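PDB 5FYP: phosphoinositol-specific phospholipase C from Pseudomonas sp., which probably cleaves the phosphodiester bond of phosphatidylinositol lipids in a calcium-dependent reaction, releasing diacylglycerol and an inositol phosphate. Local coordinates for residues A[20-26]-A[277-283]; A[215-221]-A[248-252]; A[236-242]-A[256-262]. All coordinates share one frame; numbering follows the deposited sequence.

Interaction 1. Residues A[20-26]-A[277-283]; sequences IAQVACH and INLSAYY
His26 turns its imidazole away from its backbone N (chi1 -171°), while Tyr283 sets its phenol anti to its own carbonyl carbon (chi1 -64°), and these two choices lay the rings side by side, pointing the same way. The result is an offset stack with centroids 4.3 Å apart and planes only 10° from parallel. His26 ND1 sits over the rim of the tyrosine face, 3.4 Å from Tyr283 CZ, so the flat, polarisable phenol suits its place as a wall against the imidazole. A water bonded to both His26 ND1 and Ala281 O probably helps to hold the ring.

The stacked pair continues from two adjacent parallel strands. Ser280 N reaches Gln22 O at 3.0 Å in a nearly straight bond, Ala24 N takes Ser280 O at 2.8 Å, and Tyr282 N returns to Ala24 O. Ala24 and Ala281, with their small methyls, keep the face they share with Gln22 and Leu279 low where strand 46-52 and Arg260 come close. On that face Leu279 CD2 lies against the Gln22 amide, whose OE1 is held by Thr46. On the other face Val23 CG1 meets Tyr282 CD1 at 3.9 Å, the two side chains crossing at about a right angle. At the start of the strands Asn278 ND2 gives Ile20 O a straight bond of 2.9 Å.

Consistent with the TIM-barrel clan of this family, the first and last parallel strands pair here, and the C-terminal end of strand 20-25 puts the side chain of His26 about 5 Å from the bound calcium ion, beside its ligand Glu48.

Interaction 2. Residues A[215-221]-A[248-252]; sequences TNGQNDI and WAKQA
The backbone at Gly217 and Gln218 lies over one face of the Trp248 indole, which can be followed outward from its root. CB touches the methyl of Thr215, CG2, at 3.9 Å. With CG anti to the carbonyl carbon (chi1 -67°), the ring then swings under the 216-218 backbone: CD1 and NE1 run beside Asn216, and CZ2 lies 3.6 Å from Gly217 CA. That carbon stands over the six-membered ring in a CH-pi contact, 23° off the normal; its other side is crowded by Asn219 OD1, which suits a residue without a side chain. At the far end CH2 lies under Gln218 N at 3.4 Å, and Gln218 OE1 comes to the ring edge, in plane, beside CZ3.

The Gln218 chain bends at chi2, bringing NE2 to Gln251 OE1 at 3.1 Å, a somewhat bent bond; NE2 is also held by Ser222 OG. Deeper in, Ile221 CD1 rests 4.0 Å from Ala252 CB, a branched chain against a small one between two helical turns.

Chemically, the contact is largely van der Waals and CH-pi, an aromatic face against peptide backbone, and one bent amide-amide bond adds direction at the partly exposed rim.

Interaction 3. Residues A[236-242]-A[256-262]; sequences VAMNNMG and SHIGRVW
His257 and Asn239 are joined by a side-chain hydrogen bond at the buried end of this contact. The imidazole and the amide are nearly coplanar, 6° apart, and His257 ND1 gives its hydrogen to Asn239 OD1 at 2.8 Å, with the donor in the carbonyl plane. An amide suits this spot because it can work both ways: OD1 accepts from the ring while ND2 donates to Thr215 OG1 and Asp220 O. With His257 NE2 bonded to Gln166 O, the imidazole meets an acceptor at both nitrogens, which should hold its rotation and is consistent with a doubly protonated ring. Ala237 CA packs over one face of the ring, 4.2 Å from the centroid.

Between the parallel strands the backbone is closely joined. Arg260 N reaches Asn239 O at 3.0 Å and Met241 N reaches Arg260 O at 2.8 Å. In one of its two conformers Met241 bends its CE back toward Gly259, where a residue without a side chain fits. On the opposite face Met238 CG lies along Ile258 CB at 3.9 Å, a flexible, extended methionine beside a stiff beta-branched isoleucine.

Farther along, the packing loosens. Asn240 OD1, in the conformer described, lies at the edge of the Arg260 guanidinium, but its bond to NH1 is weak; the firm partner of Arg260 is Glu48, a calcium ligand. Toward the C-terminal ends the contact opens to solvent. The exposed Trp262 holds its CG between the backbone N and carbonyl carbon (chi1 58°), which lays the indole over Gly242 CA, 3.8 Å from the five-membered ring's centroid. A water accepts from its NE1.

The pair forms a beta-alpha-beta crossover through helix 249-254; strand 279-282 continues the sheet beyond 258-262, Met238 packs on Val187 and Phe210, and the chain after 210-211 pairs with the other edge of 238-242.

How the interactions relate
Interactions 1 and 3 belong to one sheet, their centres about 11 Å apart: strand 279-282 pairs with 20-25 on one side and with 258-262 on the other, joined by Leu279 N to Gly259 O and Ala281 N to Val261 O. Interaction 2 lies outside it, its centre about 8 Å from that of interaction 3 and 17 Å from that of interaction 1, where helix 249-254 packs against the sheet. Along the chain, interactions 2 and 3 alternate their segments, and both fall between those of interaction 1. The inner strands thus carry His26 and Arg260 toward the calcium site, while Ala249 CB packs on Ile277 CG1 and Thr215 OG1 meets Asn239 ND2, tying interaction 2 in.

Interaction 1. Residues A[20-26]-A[277-283]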
loop_
_atom_site.group_PDB
_atom_site.type_symbol
_atom_site.label_atom_id
_atom_site.label_comp_id
_atom_site.label_asym_id
_atom_site.label_seq_id
_atom_site.Cartn_x
_atom_site.Cartn_y
_atom_site.Cartn_z
ATOM N N ILE A 20 -12.476 7.760 -0.401
ATOM C CA ILE A 20 -11.761 8.418 -1.488
ATOM C C ILE A 20 -11.279 7.368 -2.502
ATOM O O ILE A 20 -10.685 6.348 -2.133
ATOM C CB ILE A 20 -10.573 9.232 -0.947
ATOM C CG1 ILE A 20 -11.038 10.298 0.048
ATOM C CG2 ILE A 20 -9.790 9.845 -2.089
ATOM C CD1 ILE A 20 -9.927 11.024 0.747
ATOM N N ALA A 21 -11.545 7.650 -3.770
ATOM C CA ALA A 21 -11.053 6.869 -4.905
ATOM C C ALA A 21 -9.806 7.540 -5.479
ATOM O O ALA A 21 -9.749 8.772 -5.630
ATOM C CB ALA A 21 -12.104 6.763 -5.980
ATOM N N GLN A 22 -8.855 6.712 -5.875
ATOM C CA GLN A 22 -7.591 7.161 -6.423
ATOM C C GLN A 22 -7.185 6.354 -7.631
ATOM O O GLN A 22 -7.338 5.115 -7.668
ATOM C CB GLN A 22 -6.455 6.999 -5.405
ATOM C CG GLN A 22 -6.675 7.660 -4.075
ATOM C CD GLN A 22 -5.411 7.612 -3.238
ATOM O OE1 GLN A 22 -4.291 7.878 -3.732
ATOM N NE2 GLN A 22 -5.565 7.309 -1.969
ATOM N N VAL A 23 -6.509 7.016 -8.547
ATOM C CA VAL A 23 -5.621 6.362 -9.513
ATOM C C VAL A 23 -4.311 6.059 -8.783
ATOM O O VAL A 23 -3.710 6.949 -8.172
ATOM C CB VAL A 23 -5.337 7.294 -10.701
ATOM C CG1 VAL A 23 -4.382 6.664 -11.689
ATOM C CG2 VAL A 23 -6.646 7.680 -11.398
ATOM N N ALA A 24 -3.893 4.805 -8.864
ATOM C CA ALA A 24 -2.627 4.336 -8.311
ATOM C C ALA A 24 -1.748 3.889 -9.459
ATOM O O ALA A 24 -2.215 3.542 -10.545
ATOM C CB ALA A 24 -2.871 3.187 -7.348
ATOM N N CYS A 25 -0.436 3.852 -9.223
ATOM C CA CYS A 25 0.439 3.268 -10.215
ATOM C C CYS A 25 0.406 1.746 -10.125
ATOM O O CYS A 25 -0.025 1.204 -9.152
ATOM C CB CYS A 25 1.875 3.768 -10.061
ATOM S SG CYS A 25 2.888 2.805 -8.948
ATOM N N HIS A 26 0.915 1.088 -11.154
ATOM C CA HIS A 26 1.209 -0.326 -11.114
ATOM C C HIS A 26 2.699 -0.491 -11.449
ATOM O O HIS A 26 3.120 -0.183 -12.570
ATOM C CB HIS A 26 0.330 -1.109 -12.077
ATOM C CG HIS A 26 0.429 -2.597 -11.920
ATOM N ND1 HIS A 26 -0.425 -3.434 -12.580
ATOM C CD2 HIS A 26 1.241 -3.397 -11.187
ATOM C CE1 HIS A 26 -0.124 -4.688 -12.282
ATOM N NE2 HIS A 26 0.885 -4.692 -11.450
ATOM N N ILE A 277 -13.889 1.042 -5.853
ATOM C CA ILE A 277 -12.484 0.676 -5.699
ATOM C C ILE A 277 -11.722 1.887 -5.168
ATOM O O ILE A 277 -11.678 2.939 -5.819
ATOM C CB ILE A 277 -11.897 0.205 -7.022
ATOM C CG1 ILE A 277 -12.625 -1.075 -7.497
ATOM C CG2 ILE A 277 -10.405 0.019 -6.908
ATOM C CD1 ILE A 277 -12.487 -1.357 -8.983
ATOM N N ASN A 278 -11.058 1.736 -4.028
ATOM C CA ASN A 278 -10.249 2.852 -3.516
ATOM C C ASN A 278 -9.008 3.133 -4.334
ATOM O O ASN A 278 -8.705 4.307 -4.579
ATOM C CB ASN A 278 -9.811 2.618 -2.078
ATOM C CG ASN A 278 -10.950 2.652 -1.088
ATOM O OD1 ASN A 278 -11.365 1.612 -0.553
ATOM N ND2 ASN A 278 -11.436 3.844 -0.787
ATOM N N LEU A 279 -8.269 2.086 -4.679
ATOM C CA LEU A 279 -6.979 2.255 -5.355
ATOM C C LEU A 279 -7.007 1.453 -6.654
ATOM O O LEU A 279 -6.994 0.218 -6.617
ATOM C CB LEU A 279 -5.835 1.784 -4.448
ATOM C CG LEU A 279 -5.787 2.358 -3.049
ATOM C CD1 LEU A 279 -4.681 1.701 -2.229
ATOM C CD2 LEU A 279 -5.655 3.877 -2.989
ATOM N N SER A 280 -7.072 2.144 -7.784
ATOM C CA SER A 280 -7.110 1.499 -9.084
ATOM C C SER A 280 -5.741 1.603 -9.713
ATOM O O SER A 280 -5.301 2.703 -10.066
ATOM C CB SER A 280 -8.127 2.185 -10.003
ATOM O OG SER A 280 -9.445 1.958 -9.556
ATOM N N ALA A 281 -5.044 0.461 -9.819
ATOM C CA ALA A 281 -3.652 0.469 -10.261
ATOM C C ALA A 281 -3.553 0.422 -11.773
ATOM O O ALA A 281 -4.090 -0.492 -12.394
ATOM C CB ALA A 281 -2.929 -0.703 -9.656
ATOM N N TYR A 282 -2.829 1.382 -12.336
ATOM C CA TYR A 282 -2.607 1.481 -13.775
ATOM C C TYR A 282 -1.130 1.599 -14.094
ATOM O O TYR A 282 -0.415 2.405 -13.492
ATOM C CB TYR A 282 -3.267 2.718 -14.349
ATOM C CG TYR A 282 -4.758 2.722 -14.317
ATOM C CD1 TYR A 282 -5.440 3.245 -13.231
ATOM C CD2 TYR A 282 -5.516 2.272 -15.402
ATOM C CE1 TYR A 282 -6.818 3.297 -13.207
ATOM C CE2 TYR A 282 -6.905 2.324 -15.388
ATOM C CZ TYR A 282 -7.537 2.832 -14.288
ATOM O OH TYR A 282 -8.894 2.934 -14.262
ATOM N N TYR A 283 -0.684 0.857 -15.104
ATOM C CA TYR A 283 0.662 1.071 -15.635
ATOM C C TYR A 283 0.833 2.525 -16.102
ATOM O O TYR A 283 1.822 3.186 -15.777
ATOM C CB TYR A 283 0.937 0.119 -16.777
ATOM C CG TYR A 283 0.940 -1.319 -16.365
ATOM C CD1 TYR A 283 1.932 -1.814 -15.509
ATOM C CD2 TYR A 283 -0.005 -2.231 -16.847
ATOM C CE1 TYR A 283 1.974 -3.152 -15.145
ATOM C CE2 TYR A 283 0.006 -3.563 -16.477
ATOM C CZ TYR A 283 1.012 -4.025 -15.637
ATOM O OH TYR A 283 1.081 -5.352 -15.293
HETATM O O HOH W 1 -10.012 3.937 -7.806
HETATM O O HOH W 2 -2.835 -2.610 -13.645
HETATM O O HOH W 3 3.079 2.493 -13.271
#

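Interaction 2. Residues A[215-221]-A[248-252]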
loop_
_atom_site.group_PDB
_atom_site.type_symbol
_atom_site.label_atom_id
_atom_site.label_comp_id
_atom_site.label_asym_id
_atom_site.label_seq_id
_atom_site.Cartn_x
_atom_site.Cartn_y
_atom_site.Cartn_z
ATOM N N THR A 215 -7.596 -11.451 -2.252
ATOM C CA THR A 215 -9.027 -11.549 -1.906
ATOM C C THR A 215 -9.834 -12.130 -3.045
ATOM O O THR A 215 -9.835 -11.543 -4.124
ATOM C CB THR A 215 -9.491 -10.149 -1.529
ATOM O OG1 THR A 215 -8.759 -9.682 -0.381
ATOM C CG2 THR A 215 -10.981 -10.065 -1.208
ATOM N N ASN A 216 -10.504 -13.244 -2.759
ATOM C CA ASN A 216 -11.397 -13.869 -3.732
ATOM C C ASN A 216 -12.645 -14.480 -3.113
ATOM O O ASN A 216 -13.361 -15.219 -3.770
ATOM C CB ASN A 216 -10.687 -14.839 -4.673
ATOM C CG ASN A 216 -10.148 -16.046 -3.989
ATOM O OD1 ASN A 216 -10.526 -16.389 -2.896
ATOM N ND2 ASN A 216 -9.191 -16.674 -4.643
ATOM N N GLY A 217 -12.941 -14.124 -1.864
ATOM C CA GLY A 217 -14.146 -14.586 -1.188
ATOM C C GLY A 217 -14.401 -13.742 0.017
ATOM O O GLY A 217 -13.517 -12.981 0.473
ATOM N N GLN A 218 -15.611 -13.836 0.551
ATOM C CA GLN A 218 -15.996 -12.995 1.681
ATOM C C GLN A 218 -15.078 -13.225 2.891
ATOM O O GLN A 218 -14.829 -12.286 3.629
ATOM C CB GLN A 218 -17.451 -13.245 2.043
ATOM C CG GLN A 218 -17.965 -12.345 3.142
ATOM C CD GLN A 218 -18.128 -10.899 2.716
ATOM O OE1 GLN A 218 -18.651 -10.610 1.638
ATOM N NE2 GLN A 218 -17.717 -9.967 3.569
ATOM N N ASN A 219 -14.663 -14.467 3.101
ATOM C CA ASN A 219 -13.783 -14.760 4.243
ATOM C C ASN A 219 -12.511 -13.930 4.221
ATOM O O ASN A 219 -11.951 -13.645 5.273
ATOM C CB ASN A 219 -13.434 -16.227 4.337
ATOM C CG ASN A 219 -12.640 -16.693 3.149
ATOM O OD1 ASN A 219 -13.123 -16.567 2.027
ATOM N ND2 ASN A 219 -11.446 -17.221 3.379
ATOM N N ASP A 220 -12.034 -13.562 3.018
ATOM C CA ASP A 220 -10.808 -12.791 2.896
ATOM C C ASP A 220 -10.998 -11.349 3.345
ATOM O O ASP A 220 -10.024 -10.664 3.621
ATOM C CB ASP A 220 -10.288 -12.854 1.463
ATOM C CG ASP A 220 -9.977 -14.259 0.995
ATOM O OD1 ASP A 220 -9.504 -15.083 1.823
ATOM O OD2 ASP A 220 -10.156 -14.545 -0.229
ATOM N N ILE A 221 -12.255 -10.909 3.395
ATOM C CA ILE A 221 -12.630 -9.594 3.923
ATOM C C ILE A 221 -12.914 -9.686 5.424
ATOM O O ILE A 221 -12.344 -8.914 6.198
ATOM C CB ILE A 221 -13.857 -9.027 3.202
ATOM C CG1 ILE A 221 -13.693 -9.002 1.678
ATOM C CG2 ILE A 221 -14.242 -7.671 3.774
ATOM C CD1 ILE A 221 -13.284 -7.799 0.948
ATOM N N TRP A 248 -15.175 -7.915 -5.423
ATOM C CA TRP A 248 -15.013 -7.882 -3.969
ATOM C C TRP A 248 -14.704 -6.494 -3.424
ATOM O O TRP A 248 -14.847 -6.282 -2.221
ATOM C CB TRP A 248 -13.957 -8.904 -3.495
ATOM C CG TRP A 248 -14.446 -10.267 -3.726
ATOM C CD1 TRP A 248 -14.129 -11.113 -4.713
ATOM C CD2 TRP A 248 -15.503 -10.897 -2.986
ATOM N NE1 TRP A 248 -14.908 -12.251 -4.640
ATOM C CE2 TRP A 248 -15.752 -12.132 -3.569
ATOM C CE3 TRP A 248 -16.245 -10.532 -1.869
ATOM C CZ2 TRP A 248 -16.771 -12.996 -3.104
ATOM C CZ3 TRP A 248 -17.251 -11.352 -1.403
ATOM C CH2 TRP A 248 -17.494 -12.577 -2.016
ATOM N N ALA A 249 -14.372 -5.523 -4.290
ATOM C CA ALA A 249 -14.091 -4.184 -3.810
ATOM C C ALA A 249 -15.336 -3.584 -3.145
ATOM O O ALA A 249 -15.209 -2.808 -2.209
ATOM C CB ALA A 249 -13.578 -3.283 -4.900
ATOM N N LYS A 250 -16.526 -3.920 -3.629
ATOM C CA LYS A 250 -17.754 -3.410 -3.003
ATOM C C LYS A 250 -17.869 -3.853 -1.551
ATOM O O LYS A 250 -18.356 -3.114 -0.705
ATOM C CB LYS A 250 -19.010 -3.798 -3.802
ATOM C CG LYS A 250 -19.193 -3.018 -5.100
ATOM C CD LYS A 250 -20.448 -3.341 -5.880
ATOM C CE LYS A 250 -20.640 -2.342 -7.008
ATOM N NZ LYS A 250 -20.995 -0.953 -6.582
ATOM N N GLN A 251 -17.423 -5.071 -1.261
ATOM C CA GLN A 251 -17.414 -5.582 0.123
ATOM C C GLN A 251 -16.262 -5.001 0.926
ATOM O O GLN A 251 -16.454 -4.734 2.125
ATOM C CB GLN A 251 -17.482 -7.075 0.142
ATOM C CG GLN A 251 -18.901 -7.581 -0.031
ATOM C CD GLN A 251 -19.723 -7.260 1.225
ATOM O OE1 GLN A 251 -19.274 -7.548 2.366
ATOM N NE2 GLN A 251 -20.701 -6.385 1.062
ATOM N N ALA A 252 -15.099 -4.791 0.312
ATOM C CA ALA A 252 -14.066 -4.022 1.008
ATOM C C ALA A 252 -14.613 -2.656 1.435
ATOM O O ALA A 252 -14.481 -2.222 2.581
ATOM C CB ALA A 252 -12.838 -3.857 0.136
#

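Interaction 3. Residues A[236-242]-A[256-262]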
loop_
_atom_site.group_PDB
_atom_site.type_symbol
_atom_site.label_atom_id
_atom_site.label_comp_id
_atom_site.label_asym_id
_atom_site.label_seq_id
_atom_site.Cartn_x
_atom_site.Cartn_y
_atom_site.Cartn_z
ATOM N N VAL A 236 -6.727 -7.233 9.390
ATOM C CA VAL A 236 -6.921 -6.844 7.994
ATOM C C VAL A 236 -7.829 -5.619 7.858
ATOM O O VAL A 236 -9.015 -5.681 8.171
ATOM C CB VAL A 236 -7.484 -8.043 7.204
ATOM C CG1 VAL A 236 -7.935 -7.662 5.818
ATOM C CG2 VAL A 236 -6.446 -9.162 7.144
ATOM N N ALA A 237 -7.242 -4.565 7.291
ATOM C CA ALA A 237 -7.926 -3.305 7.048
ATOM C C ALA A 237 -7.855 -2.885 5.583
ATOM O O ALA A 237 -8.274 -1.785 5.211
ATOM C CB ALA A 237 -7.334 -2.204 7.917
ATOM N N MET A 238 -7.326 -3.784 4.737
ATOM C CA MET A 238 -7.080 -3.540 3.327
ATOM C C MET A 238 -7.204 -4.865 2.593
ATOM O O MET A 238 -6.955 -5.918 3.186
ATOM C CB MET A 238 -5.684 -2.970 3.087
ATOM C CG MET A 238 -5.478 -1.611 3.729
ATOM S SD MET A 238 -4.106 -0.781 2.894
ATOM C CE MET A 238 -4.065 0.804 3.732
ATOM N N ASN A 239 -7.594 -4.802 1.323
ATOM C CA ASN A 239 -7.757 -6.012 0.514
ATOM C C ASN A 239 -7.221 -5.765 -0.888
ATOM O O ASN A 239 -7.398 -4.700 -1.455
ATOM C CB ASN A 239 -9.220 -6.444 0.464
ATOM C CG ASN A 239 -9.689 -6.974 1.809
ATOM O OD1 ASN A 239 -10.223 -6.221 2.652
ATOM N ND2 ASN A 239 -9.468 -8.253 2.034
ATOM N N ASN A 240 -6.579 -6.804 -1.447
ATOM C CA ASN A 240 -5.904 -6.722 -2.741
ATOM C C ASN A 240 -6.591 -7.698 -3.706
ATOM O O ASN A 240 -6.704 -8.890 -3.440
ATOM C CB ASN A 240 -4.383 -6.980 -2.671
ATOM C CG ASN A 240 -3.559 -6.235 -3.769
ATOM O OD1 ASN A 240 -3.590 -4.995 -4.008
ATOM N ND2 ASN A 240 -2.726 -7.025 -4.392
ATOM N N MET A 241 -7.007 -7.153 -4.845
ATOM C CA MET A 241 -7.771 -7.895 -5.842
ATOM C C MET A 241 -7.177 -7.744 -7.218
ATOM O O MET A 241 -6.908 -6.643 -7.673
ATOM C CB MET A 241 -9.213 -7.410 -5.882
ATOM C CG MET A 241 -9.953 -7.976 -4.680
ATOM S SD MET A 241 -10.055 -7.019 -3.189
ATOM C CE MET A 241 -10.482 -5.317 -3.815
ATOM N N GLY A 242 -7.020 -8.860 -7.908
ATOM C CA GLY A 242 -6.760 -8.821 -9.335
ATOM C C GLY A 242 -8.044 -8.545 -10.096
ATOM O O GLY A 242 -9.151 -8.486 -9.556
ATOM N N SER A 256 -15.224 -0.830 5.164
ATOM C CA SER A 256 -14.222 0.239 5.394
ATOM C C SER A 256 -12.809 -0.316 5.364
ATOM O O SER A 256 -11.932 0.130 6.103
ATOM C CB SER A 256 -14.488 1.037 6.651
ATOM O OG SER A 256 -15.754 1.673 6.508
ATOM N N HIS A 257 -12.579 -1.295 4.464
ATOM C CA HIS A 257 -11.207 -1.708 4.149
ATOM C C HIS A 257 -10.781 -1.033 2.855
ATOM O O HIS A 257 -11.569 -0.909 1.927
ATOM C CB HIS A 257 -11.118 -3.222 3.923
ATOM C CG HIS A 257 -11.423 -4.064 5.128
ATOM N ND1 HIS A 257 -11.228 -5.416 5.087
ATOM C CD2 HIS A 257 -11.913 -3.798 6.347
ATOM C CE1 HIS A 257 -11.594 -5.949 6.238
ATOM N NE2 HIS A 257 -12.034 -4.994 7.015
ATOM N N ILE A 258 -9.508 -0.649 2.747
ATOM C CA ILE A 258 -9.026 -0.009 1.523
ATOM C C ILE A 258 -8.770 -1.072 0.474
ATOM O O ILE A 258 -7.846 -1.912 0.614
ATOM C CB ILE A 258 -7.777 0.836 1.764
ATOM C CG1 ILE A 258 -7.972 1.829 2.901
ATOM C CG2 ILE A 258 -7.350 1.533 0.485
ATOM C CD1 ILE A 258 -9.139 2.769 2.743
ATOM N N GLY A 259 -9.569 -1.056 -0.593
ATOM C CA GLY A 259 -9.445 -2.023 -1.687
ATOM C C GLY A 259 -8.580 -1.511 -2.794
ATOM O O GLY A 259 -8.746 -0.370 -3.231
ATOM N N ARG A 260 -7.704 -2.384 -3.288
ATOM C CA ARG A 260 -6.870 -2.096 -4.462
ATOM C C ARG A 260 -7.161 -3.144 -5.521
ATOM O O ARG A 260 -7.230 -4.339 -5.216
ATOM C CB ARG A 260 -5.397 -2.110 -4.110
ATOM C CG ARG A 260 -4.477 -1.781 -5.277
ATOM C CD ARG A 260 -3.089 -1.370 -4.785
ATOM N NE ARG A 260 -2.120 -1.081 -5.840
ATOM C CZ ARG A 260 -1.464 -2.000 -6.495
ATOM N NH1 ARG A 260 -1.727 -3.287 -6.301
ATOM N NH2 ARG A 260 -0.553 -1.621 -7.393
ATOM N N VAL A 261 -7.336 -2.672 -6.761
ATOM C CA VAL A 261 -7.535 -3.552 -7.920
ATOM C C VAL A 261 -6.433 -3.308 -8.926
ATOM O O VAL A 261 -6.235 -2.157 -9.362
ATOM C CB VAL A 261 -8.899 -3.354 -8.585
ATOM C CG1 VAL A 261 -8.996 -4.136 -9.888
ATOM C CG2 VAL A 261 -9.996 -3.769 -7.625
ATOM N N TRP A 262 -5.724 -4.366 -9.296
ATOM C CA TRP A 262 -4.646 -4.304 -10.264
ATOM C C TRP A 262 -4.981 -5.161 -11.485
ATOM O O TRP A 262 -5.790 -6.088 -11.398
ATOM C CB TRP A 262 -3.315 -4.736 -9.613
ATOM C CG TRP A 262 -3.349 -6.107 -9.039
ATOM C CD1 TRP A 262 -3.727 -6.473 -7.800
ATOM C CD2 TRP A 262 -3.005 -7.310 -9.728
ATOM N NE1 TRP A 262 -3.669 -7.841 -7.665
ATOM C CE2 TRP A 262 -3.203 -8.368 -8.837
ATOM C CE3 TRP A 262 -2.532 -7.587 -11.020
ATOM C CZ2 TRP A 262 -2.959 -9.709 -9.193
ATOM C CZ3 TRP A 262 -2.284 -8.920 -11.380
ATOM C CH2 TRP A 262 -2.509 -9.953 -10.467
HETATM O O HOH W 4 -4.722 -9.979 -5.692
#